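Local coordinates for protein dihydrofolate reductase (Coxiella burnetii, PDB 3TQ9) that probably reduces 7,8-dihydrofolate to tetrahydrofolate with NADPH, a step needed for making glycine, purines and DNA precursors, at residues T4-M9 and K111-I116; H57-V62 and D75-L80. All coordinates share one frame; numbering follows the deposited sequence.

Contact 1: T4-M9 and K111-I116; sequences TLIAAM and KMILTI. With MTX (methotrexate), chain C.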
ATOM      1  N   THR A   4       3.391   8.005  -1.385  1.00 54.44           N
ATOM      2  CA  THR A   4       3.995   7.099  -0.438  1.00 54.67           C
ATOM      3  C   THR A   4       3.427   5.701  -0.600  1.00 52.74           C
ATOM      4  O   THR A   4       2.208   5.533  -0.635  1.00 51.13           O
ATOM      5  CB  THR A   4       3.719   7.565   0.979  1.00 56.07           C
ATOM      6  OG1 THR A   4       4.290   8.866   1.164  1.00 59.09           O
ATOM      7  CG2 THR A   4       4.312   6.595   1.989  1.00 56.10           C
ATOM      8  N   LEU A   5       4.314   4.709  -0.712  1.00 53.41           N
ATOM      9  CA  LEU A   5       3.911   3.303  -0.698  1.00 51.98           C
ATOM     10  C   LEU A   5       4.120   2.779   0.711  1.00 53.33           C
ATOM     11  O   LEU A   5       5.195   2.956   1.278  1.00 55.75           O
ATOM     12  CB  LEU A   5       4.744   2.468  -1.677  1.00 52.75           C
ATOM     13  CG  LEU A   5       4.416   2.470  -3.178  1.00 51.82           C
ATOM     14  CD1 LEU A   5       4.129   3.844  -3.680  1.00 51.83           C
ATOM     15  CD2 LEU A   5       5.564   1.865  -3.957  1.00 52.94           C
ATOM     16  N   ILE A   6       3.090   2.152   1.276  1.00 52.35           N
ATOM     17  CA  ILE A   6       3.194   1.459   2.556  1.00 53.82           C
ATOM     18  C   ILE A   6       2.903  -0.024   2.312  1.00 53.51           C
ATOM     19  O   ILE A   6       1.875  -0.376   1.730  1.00 52.38           O
ATOM     20  CB  ILE A   6       2.243   2.084   3.637  1.00 54.18           C
ATOM     21  CG1 ILE A   6       2.527   1.501   5.025  1.00 55.81           C
ATOM     22  CG2 ILE A   6       0.767   1.911   3.276  1.00 51.94           C
ATOM     23  CD1 ILE A   6       1.846   2.259   6.139  1.00 57.08           C
ATOM     24  N   ALA A   7       3.827  -0.893   2.709  1.00 55.54           N
ATOM     25  CA  ALA A   7       3.663  -2.331   2.473  1.00 55.43           C
ATOM     26  C   ALA A   7       4.261  -3.128   3.615  1.00 58.13           C
ATOM     27  O   ALA A   7       5.238  -2.698   4.219  1.00 60.33           O
ATOM     28  CB  ALA A   7       4.303  -2.728   1.158  1.00 55.47           C
ATOM     29  N   ALA A   8       3.635  -4.262   3.934  1.00 58.54           N
ATOM     30  CA  ALA A   8       4.212  -5.256   4.828  1.00 61.63           C
ATOM     31  C   ALA A   8       4.610  -6.447   3.971  1.00 63.01           C
ATOM     32  O   ALA A   8       3.819  -6.920   3.148  1.00 61.55           O
ATOM     33  CB  ALA A   8       3.220  -5.671   5.890  1.00 62.30           C
ATOM     34  N   MET A   9       5.838  -6.920   4.155  1.00 66.07           N
ATOM     35  CA  MET A   9       6.405  -7.967   3.307  1.00 68.34           C
ATOM     36  C   MET A   9       7.426  -8.775   4.084  1.00 72.85           C
ATOM     37  O   MET A   9       8.012  -8.264   5.028  1.00 74.33           O
ATOM     38  CB  MET A   9       7.084  -7.331   2.091  1.00 67.79           C
ATOM     39  CG  MET A   9       8.394  -6.605   2.421  1.00 69.93           C
ATOM     40  SD  MET A   9       9.088  -5.726   1.031  1.00 69.30           S
ATOM     41  CE  MET A   9       7.830  -4.469   0.806  1.00 65.78           C
ATOM     42  N   LYS A 111       8.174   8.286  -1.441  1.00 65.75           N
ATOM     43  CA  LYS A 111       8.541   7.683  -0.161  1.00 66.64           C
ATOM     44  C   LYS A 111       8.010   6.259  -0.071  1.00 63.11           C
ATOM     45  O   LYS A 111       6.973   5.937  -0.655  1.00 59.67           O
ATOM     46  CB  LYS A 111       7.963   8.509   0.991  1.00 67.82           C
ATOM     47  CG  LYS A 111       8.767   8.387   2.271  1.00 73.25           C
ATOM     48  CD  LYS A 111       8.080   9.002   3.503  1.00 76.80           C
ATOM     49  CE  LYS A 111       8.995   8.865   4.750  1.00 82.27           C
ATOM     50  NZ  LYS A 111       8.334   9.212   6.046  1.00 84.57           N
ATOM     51  N   MET A 112       8.733   5.411   0.660  1.00 64.46           N
ATOM     52  CA  MET A 112       8.266   4.060   1.002  1.00 62.30           C
ATOM     53  C   MET A 112       8.290   3.843   2.520  1.00 63.55           C
ATOM     54  O   MET A 112       9.235   4.247   3.192  1.00 67.29           O
ATOM     55  CB  MET A 112       9.115   2.988   0.301  1.00 63.41           C
ATOM     56  CG  MET A 112       8.900   2.921  -1.206  1.00 62.21           C
ATOM     57  SD  MET A 112       9.273   1.320  -1.931  1.00 62.39           S
ATOM     58  CE  MET A 112      11.059   1.352  -1.902  1.00 67.23           C
ATOM     59  N   ILE A 113       7.239   3.222   3.051  1.00 61.11           N
ATOM     60  CA  ILE A 113       7.195   2.811   4.450  1.00 62.70           C
ATOM     61  C   ILE A 113       6.975   1.312   4.481  1.00 61.78           C
ATOM     62  O   ILE A 113       5.856   0.838   4.272  1.00 59.01           O
ATOM     63  CB  ILE A 113       6.079   3.523   5.220  1.00 62.06           C
ATOM     64  CG1 ILE A 113       6.249   5.034   5.071  1.00 63.85           C
ATOM     65  CG2 ILE A 113       6.091   3.100   6.694  1.00 64.38           C
ATOM     66  CD1 ILE A 113       5.425   5.854   6.035  1.00 66.32           C
ATOM     67  N   LEU A 114       8.048   0.571   4.742  1.00 64.73           N
ATOM     68  CA  LEU A 114       8.043  -0.884   4.572  1.00 64.87           C
ATOM     69  C   LEU A 114       8.252  -1.662   5.880  1.00 67.75           C
ATOM     70  O   LEU A 114       9.226  -1.424   6.601  1.00 71.63           O
ATOM     71  CB  LEU A 114       9.128  -1.289   3.568  1.00 66.53           C
ATOM     72  CG  LEU A 114       9.109  -0.595   2.203  1.00 64.37           C
ATOM     73  CD1 LEU A 114      10.321  -1.042   1.389  1.00 66.04           C
ATOM     74  CD2 LEU A 114       7.791  -0.866   1.459  1.00 58.81           C
ATOM     75  N   THR A 115       7.333  -2.585   6.177  1.00 66.48           N
ATOM     76  CA  THR A 115       7.519  -3.552   7.258  1.00 69.36           C
ATOM     77  C   THR A 115       8.093  -4.819   6.634  1.00 71.19           C
ATOM     78  O   THR A 115       7.414  -5.476   5.847  1.00 69.28           O
ATOM     79  CB  THR A 115       6.189  -3.886   7.983  1.00 68.17           C
ATOM     80  OG1 THR A 115       5.500  -2.677   8.327  1.00 66.03           O
ATOM     81  CG2 THR A 115       6.445  -4.697   9.260  1.00 71.69           C
ATOM     82  N   ILE A 116       9.344  -5.145   6.956  1.00 75.48           N
ATOM     83  CA  ILE A 116       9.990  -6.353   6.428  1.00 78.03           C
ATOM     84  C   ILE A 116      10.074  -7.410   7.513  1.00 81.96           C
ATOM     85  O   ILE A 116      10.814  -7.252   8.481  1.00 86.09           O
ATOM     86  CB  ILE A 116      11.396  -6.079   5.877  1.00 80.99           C
ATOM     87  CG1 ILE A 116      11.343  -4.960   4.835  1.00 77.79           C
ATOM     88  CG2 ILE A 116      11.969  -7.345   5.252  1.00 83.58           C
ATOM     89  CD1 ILE A 116      12.678  -4.329   4.555  1.00 81.70           C
TER
HETATM   90  N1  MTX C2001       0.570  -3.602   6.523  1.00 56.68           N
HETATM   91  C2  MTX C2001       1.376  -2.554   6.112  1.00 56.23           C
HETATM   92  NA2 MTX C2001       2.449  -2.230   6.815  1.00 55.56           N
HETATM   93  N3  MTX C2001       1.078  -1.841   4.968  1.00 56.70           N
HETATM   94  C4  MTX C2001      -0.032  -2.152   4.213  1.00 56.61           C
HETATM   95  NA4 MTX C2001      -0.307  -1.456   3.113  1.00 56.62           N
HETATM   96  C4A MTX C2001      -0.852  -3.201   4.615  1.00 57.10           C
HETATM   97  N5  MTX C2001      -1.967  -3.520   3.866  1.00 56.81           N
HETATM   98  C6  MTX C2001      -2.784  -4.548   4.259  1.00 56.84           C
HETATM   99  C7  MTX C2001      -2.492  -5.282   5.415  1.00 57.03           C
HETATM  100  N8  MTX C2001      -1.376  -4.966   6.177  1.00 57.17           N
HETATM  101  C8A MTX C2001      -0.550  -3.928   5.778  1.00 57.45           C
HETATM  102  C9  MTX C2001      -3.986  -4.842   3.403  1.00 57.78           C
HETATM  103  N10 MTX C2001      -5.019  -5.517   4.171  1.00 58.95           N
HETATM  104  CM  MTX C2001      -5.364  -6.889   3.747  1.00 59.12           C
HETATM  105  C11 MTX C2001      -6.577  -3.959   7.780  1.00 62.62           C
HETATM  106  C12 MTX C2001      -6.785  -5.284   7.440  1.00 61.80           C
HETATM  107  C13 MTX C2001      -6.267  -5.794   6.255  1.00 61.37           C
HETATM  108  C14 MTX C2001      -5.540  -4.972   5.391  1.00 59.92           C
HETATM  109  C15 MTX C2001      -5.343  -3.636   5.742  1.00 60.42           C
HETATM  110  C16 MTX C2001      -5.859  -3.132   6.932  1.00 61.43           C
HETATM  111  C   MTX C2001      -7.147  -3.439   9.066  1.00 63.10           C
HETATM  112  O   MTX C2001      -8.215  -4.143   9.663  1.00 63.40           O
HETATM  113  N   MTX C2001      -6.652  -2.334   9.617  1.00 63.80           N
HETATM  114  CA  MTX C2001      -7.494  -1.483  10.437  1.00 64.50           C
HETATM  115  CT  MTX C2001      -7.080  -0.059  10.342  1.00 64.35           C
HETATM  116  O1  MTX C2001      -6.012   0.239   9.778  1.00 64.33           O
HETATM  117  O2  MTX C2001      -7.816   0.835  10.818  1.00 64.97           O
HETATM  118  CB  MTX C2001      -7.497  -1.906  11.904  1.00 65.01           C
HETATM  119  CG  MTX C2001      -6.212  -2.588  12.344  1.00 66.80           C
HETATM  120  CD  MTX C2001      -6.364  -2.956  13.799  1.00 70.29           C
HETATM  121  OE1 MTX C2001      -5.862  -2.215  14.684  1.00 72.46           O
HETATM  122  OE2 MTX C2001      -6.998  -3.995  14.128  1.00 72.34           O
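Thr115 O accepts from Met9 N at 2.7 Å, nearly along the C=O axis, and the CA-H of Ala8 makes a C-H...O contact to the same oxygen. Equally short is the bond from Ile113 N to Leu5 O, 2.7 Å and 169° at the hydrogen. Three more backbone bonds, Leu5 to Lys111, Ala7 to Ile113 and Thr115 to Ala7, keep 4-9 and 111-116 in parallel register from Thr4 opposite Lys111 to Met9 opposite Ile116. These are neighbouring strands in the central sheet of the dihydrofolate reductase fold, and the face carrying Ile6, Ala8, Ile113 and Thr115 is packed by helix 26-36. Methotrexate sets its pteridine against Ile6 and Ala8 on that same face: its 4-amino group NA4 gives a hydrogen bond to the main-chain carbonyl Ile6 O (NA4 to O 2.8 Å). Ala8 CB touches the ring at N1 of methotrexate, 3.4 Å away, while Ala8 O holds the nicotinamide amide of NADPH, so this end of the strand serves both ligands. Thr115 turns its hydroxyl beside the backbone N (chi1 -49°), where OG1 bonds to Asp28 OD1; the same carboxylate oxygen also bonds methotrexate, so Thr115 helps to position Asp28, while its OG1 also lies 3.4 Å from NA2 of methotrexate. On the Ala7, Met9 and Leu114 face the packing is apolar. Met9 CG sits between its backbone N and carbonyl carbon (chi1 72°), and a bend at the last torsion lays CE against Leu114 CD2 at 3.7 Å. The same leucine methyl also rests on Ala7 CB, 4.0 Å from Leu114 CD2, and Phe127 packs over Ala7 and Met9. Toward the start of the strands Thr4 CG2 meets Ile113 CG1, with Thr4 OG1 bonded to Glu92.

Contact 2: H57-V62 and D75-L80; sequences HRRNIV and DIFYSL. With MTX (methotrexate), chain C.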
ATOM      1  N   HIS A  57     -12.244   6.345   9.062  1.00 74.79           N
ATOM      2  CA  HIS A  57     -11.482   7.575   9.290  1.00 76.16           C
ATOM      3  C   HIS A  57     -10.395   7.835   8.241  1.00 72.11           C
ATOM      4  O   HIS A  57      -9.386   8.488   8.528  1.00 73.02           O
ATOM      5  CB  HIS A  57     -10.867   7.561  10.693  1.00 79.35           C
ATOM      6  CG  HIS A  57     -11.835   7.193  11.772  1.00 83.51           C
ATOM      7  ND1 HIS A  57     -13.088   7.759  11.868  1.00 87.47           N
ATOM      8  CD2 HIS A  57     -11.729   6.331  12.808  1.00 85.19           C
ATOM      9  CE1 HIS A  57     -13.716   7.255  12.914  1.00 91.50           C
ATOM     10  NE2 HIS A  57     -12.913   6.387  13.502  1.00 90.45           N
ATOM     11  N   ARG A  58     -10.626   7.330   7.033  1.00 68.47           N
ATOM     12  CA  ARG A  58      -9.752   7.525   5.880  1.00 64.99           C
ATOM     13  C   ARG A  58     -10.594   7.618   4.621  1.00 63.93           C
ATOM     14  O   ARG A  58     -11.678   7.034   4.545  1.00 64.61           O
ATOM     15  CB  ARG A  58      -8.827   6.330   5.705  1.00 61.48           C
ATOM     16  CG  ARG A  58      -7.532   6.441   6.424  1.00 61.80           C
ATOM     17  CD  ARG A  58      -7.066   5.092   6.878  1.00 60.43           C
ATOM     18  NE  ARG A  58      -7.884   4.601   7.979  1.00 63.22           N
ATOM     19  CZ  ARG A  58      -7.620   3.501   8.672  1.00 63.49           C
ATOM     20  NH1 ARG A  58      -6.552   2.760   8.387  1.00 61.50           N
ATOM     21  NH2 ARG A  58      -8.430   3.142   9.656  1.00 66.96           N
ATOM     22  N   ARG A  59     -10.083   8.340   3.631  1.00 62.65           N
ATOM     23  CA  ARG A  59     -10.719   8.384   2.330  1.00 61.61           C
ATOM     24  C   ARG A  59     -10.249   7.165   1.580  1.00 57.74           C
ATOM     25  O   ARG A  59      -9.092   7.098   1.159  1.00 56.05           O
ATOM     26  CB  ARG A  59     -10.361   9.659   1.567  1.00 62.59           C
ATOM     27  CG  ARG A  59     -11.116   9.808   0.269  1.00 62.77           C
ATOM     28  CD  ARG A  59     -10.814  11.131  -0.387  1.00 65.19           C
ATOM     29  NE  ARG A  59     -11.352  11.173  -1.741  1.00 65.80           N
ATOM     30  CZ  ARG A  59     -11.118  12.142  -2.622  1.00 67.67           C
ATOM     31  NH1 ARG A  59     -10.337  13.173  -2.307  1.00 69.81           N
ATOM     32  NH2 ARG A  59     -11.670  12.074  -3.828  1.00 68.38           N
ATOM     33  N   ASN A  60     -11.136   6.184   1.448  1.00 57.16           N
ATOM     34  CA  ASN A  60     -10.811   4.974   0.742  1.00 53.93           C
ATOM     35  C   ASN A  60     -10.994   5.224  -0.732  1.00 53.09           C
ATOM     36  O   ASN A  60     -12.078   5.612  -1.155  1.00 55.13           O
ATOM     37  CB  ASN A  60     -11.712   3.836   1.186  1.00 54.90           C
ATOM     38  CG  ASN A  60     -11.346   3.306   2.543  1.00 55.66           C
ATOM     39  OD1 ASN A  60     -10.838   2.199   2.658  1.00 55.35           O
ATOM     40  ND2 ASN A  60     -11.612   4.086   3.585  1.00 57.35           N
ATOM     41  N   ILE A  61      -9.934   5.013  -1.510  1.00 50.57           N
ATOM     42  CA  ILE A  61      -9.983   5.184  -2.958  1.00 49.97           C
ATOM     43  C   ILE A  61      -9.635   3.863  -3.608  1.00 48.23           C
ATOM     44  O   ILE A  61      -8.558   3.316  -3.355  1.00 46.76           O
ATOM     45  CB  ILE A  61      -9.001   6.274  -3.435  1.00 49.80           C
ATOM     46  CG1 ILE A  61      -9.235   7.575  -2.653  1.00 51.75           C
ATOM     47  CG2 ILE A  61      -9.160   6.515  -4.926  1.00 50.32           C
ATOM     48  CD1 ILE A  61      -8.492   8.767  -3.182  1.00 51.84           C
ATOM     49  N   VAL A  62     -10.543   3.348  -4.438  1.00 49.05           N
ATOM     50  CA  VAL A  62     -10.368   2.037  -5.087  1.00 48.45           C
ATOM     51  C   VAL A  62     -10.231   2.143  -6.622  1.00 49.22           C
ATOM     52  O   VAL A  62     -11.016   2.835  -7.282  1.00 50.65           O
ATOM     53  CB  VAL A  62     -11.539   1.082  -4.715  1.00 50.42           C
ATOM     54  CG1 VAL A  62     -11.398  -0.273  -5.421  1.00 50.22           C
ATOM     55  CG2 VAL A  62     -11.622   0.913  -3.181  1.00 49.00           C
ATOM     56  N   ASP A  75     -14.312   5.924  -2.940  1.00 61.20           N
ATOM     57  CA  ASP A  75     -14.301   6.576  -4.251  1.00 61.54           C
ATOM     58  C   ASP A  75     -13.667   5.626  -5.248  1.00 58.47           C
ATOM     59  O   ASP A  75     -12.640   5.024  -4.956  1.00 55.32           O
ATOM     60  CB  ASP A  75     -13.492   7.878  -4.236  1.00 61.64           C
ATOM     61  CG  ASP A  75     -14.091   8.929  -3.340  1.00 66.13           C
ATOM     62  OD1 ASP A  75     -15.253   8.765  -2.913  1.00 70.46           O
ATOM     63  OD2 ASP A  75     -13.392   9.930  -3.057  1.00 68.43           O
ATOM     64  N   ILE A  76     -14.289   5.495  -6.418  1.00 59.82           N
ATOM     65  CA  ILE A  76     -13.792   4.628  -7.486  1.00 58.25           C
ATOM     66  C   ILE A  76     -13.115   5.459  -8.555  1.00 58.04           C
ATOM     67  O   ILE A  76     -13.657   6.465  -8.989  1.00 60.29           O
ATOM     68  CB  ILE A  76     -14.932   3.879  -8.181  1.00 61.03           C
ATOM     69  CG1 ILE A  76     -15.780   3.104  -7.167  1.00 62.18           C
ATOM     70  CG2 ILE A  76     -14.374   2.953  -9.256  1.00 60.24           C
ATOM     71  CD1 ILE A  76     -15.066   1.960  -6.529  1.00 59.68           C
ATOM     72  N   PHE A  77     -11.932   5.034  -8.981  1.00 55.76           N
ATOM     73  CA  PHE A  77     -11.277   5.623 -10.145  1.00 56.20           C
ATOM     74  C   PHE A  77     -10.871   4.518 -11.104  1.00 56.14           C
ATOM     75  O   PHE A  77     -10.660   3.377 -10.696  1.00 54.80           O
ATOM     76  CB  PHE A  77     -10.054   6.438  -9.728  1.00 54.60           C
ATOM     77  CG  PHE A  77     -10.386   7.731  -9.025  1.00 54.54           C
ATOM     78  CD1 PHE A  77     -10.578   8.900  -9.747  1.00 57.03           C
ATOM     79  CD2 PHE A  77     -10.469   7.780  -7.641  1.00 52.72           C
ATOM     80  CE1 PHE A  77     -10.862  10.096  -9.100  1.00 58.17           C
ATOM     81  CE2 PHE A  77     -10.753   8.963  -6.984  1.00 53.92           C
ATOM     82  CZ  PHE A  77     -10.950  10.127  -7.714  1.00 57.19           C
ATOM     83  N   TYR A  78     -10.763   4.855 -12.379  1.00 58.19           N
ATOM     84  CA  TYR A  78     -10.554   3.845 -13.403  1.00 59.66           C
ATOM     85  C   TYR A  78      -9.088   3.697 -13.828  1.00 59.20           C
ATOM     86  O   TYR A  78      -8.766   2.892 -14.701  1.00 60.89           O
ATOM     87  CB  TYR A  78     -11.471   4.114 -14.594  1.00 63.49           C
ATOM     88  CG  TYR A  78     -12.947   4.110 -14.221  1.00 64.73           C
ATOM     89  CD1 TYR A  78     -13.470   3.138 -13.368  1.00 63.13           C
ATOM     90  CD2 TYR A  78     -13.817   5.061 -14.735  1.00 67.64           C
ATOM     91  CE1 TYR A  78     -14.803   3.123 -13.027  1.00 65.17           C
ATOM     92  CE2 TYR A  78     -15.163   5.049 -14.400  1.00 70.17           C
ATOM     93  CZ  TYR A  78     -15.643   4.077 -13.544  1.00 68.95           C
ATOM     94  OH  TYR A  78     -16.968   4.050 -13.197  1.00 72.54           O
ATOM     95  N   SER A  79      -8.202   4.455 -13.192  1.00 57.29           N
ATOM     96  CA  SER A  79      -6.776   4.251 -13.352  1.00 56.75           C
ATOM     97  C   SER A  79      -6.121   4.894 -12.171  1.00 54.58           C
ATOM     98  O   SER A  79      -6.737   5.730 -11.513  1.00 54.72           O
ATOM     99  CB  SER A  79      -6.267   4.879 -14.652  1.00 59.58           C
ATOM    100  OG  SER A  79      -6.770   6.194 -14.814  1.00 61.66           O
ATOM    101  N   LEU A  80      -4.886   4.496 -11.885  1.00 53.68           N
ATOM    102  CA  LEU A  80      -4.108   5.149 -10.845  1.00 52.95           C
ATOM    103  C   LEU A  80      -3.880   6.603 -11.229  1.00 55.35           C
ATOM    104  O   LEU A  80      -3.859   7.467 -10.363  1.00 55.38           O
ATOM    105  CB  LEU A  80      -2.765   4.440 -10.624  1.00 52.53           C
ATOM    106  CG  LEU A  80      -1.847   5.008  -9.539  1.00 51.62           C
ATOM    107  CD1 LEU A  80      -2.531   5.005  -8.176  1.00 49.29           C
ATOM    108  CD2 LEU A  80      -0.527   4.224  -9.500  1.00 51.93           C
TER
HETATM  109  N1  MTX C2001       0.570  -3.602   6.523  1.00 56.68           N
HETATM  110  C2  MTX C2001       1.376  -2.554   6.112  1.00 56.23           C
HETATM  111  NA2 MTX C2001       2.449  -2.230   6.815  1.00 55.56           N
HETATM  112  N3  MTX C2001       1.078  -1.841   4.968  1.00 56.70           N
HETATM  113  C4  MTX C2001      -0.032  -2.152   4.213  1.00 56.61           C
HETATM  114  NA4 MTX C2001      -0.307  -1.456   3.113  1.00 56.62           N
HETATM  115  C4A MTX C2001      -0.852  -3.201   4.615  1.00 57.10           C
HETATM  116  N5  MTX C2001      -1.967  -3.520   3.866  1.00 56.81           N
HETATM  117  C6  MTX C2001      -2.784  -4.548   4.259  1.00 56.84           C
HETATM  118  C7  MTX C2001      -2.492  -5.282   5.415  1.00 57.03           C
HETATM  119  N8  MTX C2001      -1.376  -4.966   6.177  1.00 57.17           N
HETATM  120  C8A MTX C2001      -0.550  -3.928   5.778  1.00 57.45           C
HETATM  121  C9  MTX C2001      -3.986  -4.842   3.403  1.00 57.78           C
HETATM  122  N10 MTX C2001      -5.019  -5.517   4.171  1.00 58.95           N
HETATM  123  CM  MTX C2001      -5.364  -6.889   3.747  1.00 59.12           C
HETATM  124  C11 MTX C2001      -6.577  -3.959   7.780  1.00 62.62           C
HETATM  125  C12 MTX C2001      -6.785  -5.284   7.440  1.00 61.80           C
HETATM  126  C13 MTX C2001      -6.267  -5.794   6.255  1.00 61.37           C
HETATM  127  C14 MTX C2001      -5.540  -4.972   5.391  1.00 59.92           C
HETATM  128  C15 MTX C2001      -5.343  -3.636   5.742  1.00 60.42           C
HETATM  129  C16 MTX C2001      -5.859  -3.132   6.932  1.00 61.43           C
HETATM  130  C   MTX C2001      -7.147  -3.439   9.066  1.00 63.10           C
HETATM  131  O   MTX C2001      -8.215  -4.143   9.663  1.00 63.40           O
HETATM  132  N   MTX C2001      -6.652  -2.334   9.617  1.00 63.80           N
HETATM  133  CA  MTX C2001      -7.494  -1.483  10.437  1.00 64.50           C
HETATM  134  CT  MTX C2001      -7.080  -0.059  10.342  1.00 64.35           C
HETATM  135  O1  MTX C2001      -6.012   0.239   9.778  1.00 64.33           O
HETATM  136  O2  MTX C2001      -7.816   0.835  10.818  1.00 64.97           O
HETATM  137  CB  MTX C2001      -7.497  -1.906  11.904  1.00 65.01           C
HETATM  138  CG  MTX C2001      -6.212  -2.588  12.344  1.00 66.80           C
HETATM  139  CD  MTX C2001      -6.364  -2.956  13.799  1.00 70.29           C
HETATM  140  OE1 MTX C2001      -5.862  -2.215  14.684  1.00 72.46           O
HETATM  141  OE2 MTX C2001      -6.998  -3.995  14.128  1.00 72.34           O
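Strands 59-62 and 75-77 run parallel, their short axes 4.7 Å apart at closest and turned 29° against each other. Asp75 uses both its N-H and its carbonyl: the first goes to Asn60 O, and the carbonyl oxygen takes Val62 N at 2.7 Å. Phe77 N then bonds to Val62 O. Beyond the backbone, Arg59 stretches out, CG anti to its N (chi1 -174°), and grips Asp75 side-on: NE and NH2 of Arg59 both reach Asp75 OD2, at 2.7 and 2.9 Å, from opposite faces of the carboxylate, whose plane stands 75° from the guanidinium. Ile61 CD1 sits above one guanidinium face, offset toward its rim, and Ile61 CG2 abuts the edge of the Phe77 ring, 3.3 Å from Phe77 CD2. One residue before Arg59, Arg58 bends towards the ligand and pairs end-on with the alpha-carboxylate of methotrexate's glutamate, NH1 to O1 at 2.9 Å and NH2 to O2 at 2.7 Å, both nearly straight, as the arginine of the folate pocket does in dihydrofolate reductases. Strand 74-77 is the outermost of the sheet on this side. Strand 40-44 flanks 59-63 on its other side, and helix 80-86, N-capped by Ser79, covers the Phe77 ring.

In the fold
From the N terminus, strand 2-10 passes through the middle of the sheet, and its partner in contact 1 comes only at 111-117, about a hundred residues later. Contact 2 falls entirely within that long excursion, closing a short loop of twelve residues, 63-74, between its two segments. The two contacts do not touch: their centres are about 19 Å apart and their nearest atoms about 7 Å. They belong to one sheet, with strands 40-44 and 92-97 between strand 59-63 and strand 2-10. Methotrexate bridges them, its pteridine end at contact 1 and a carboxylate of its glutamate end held by the segment 57-62.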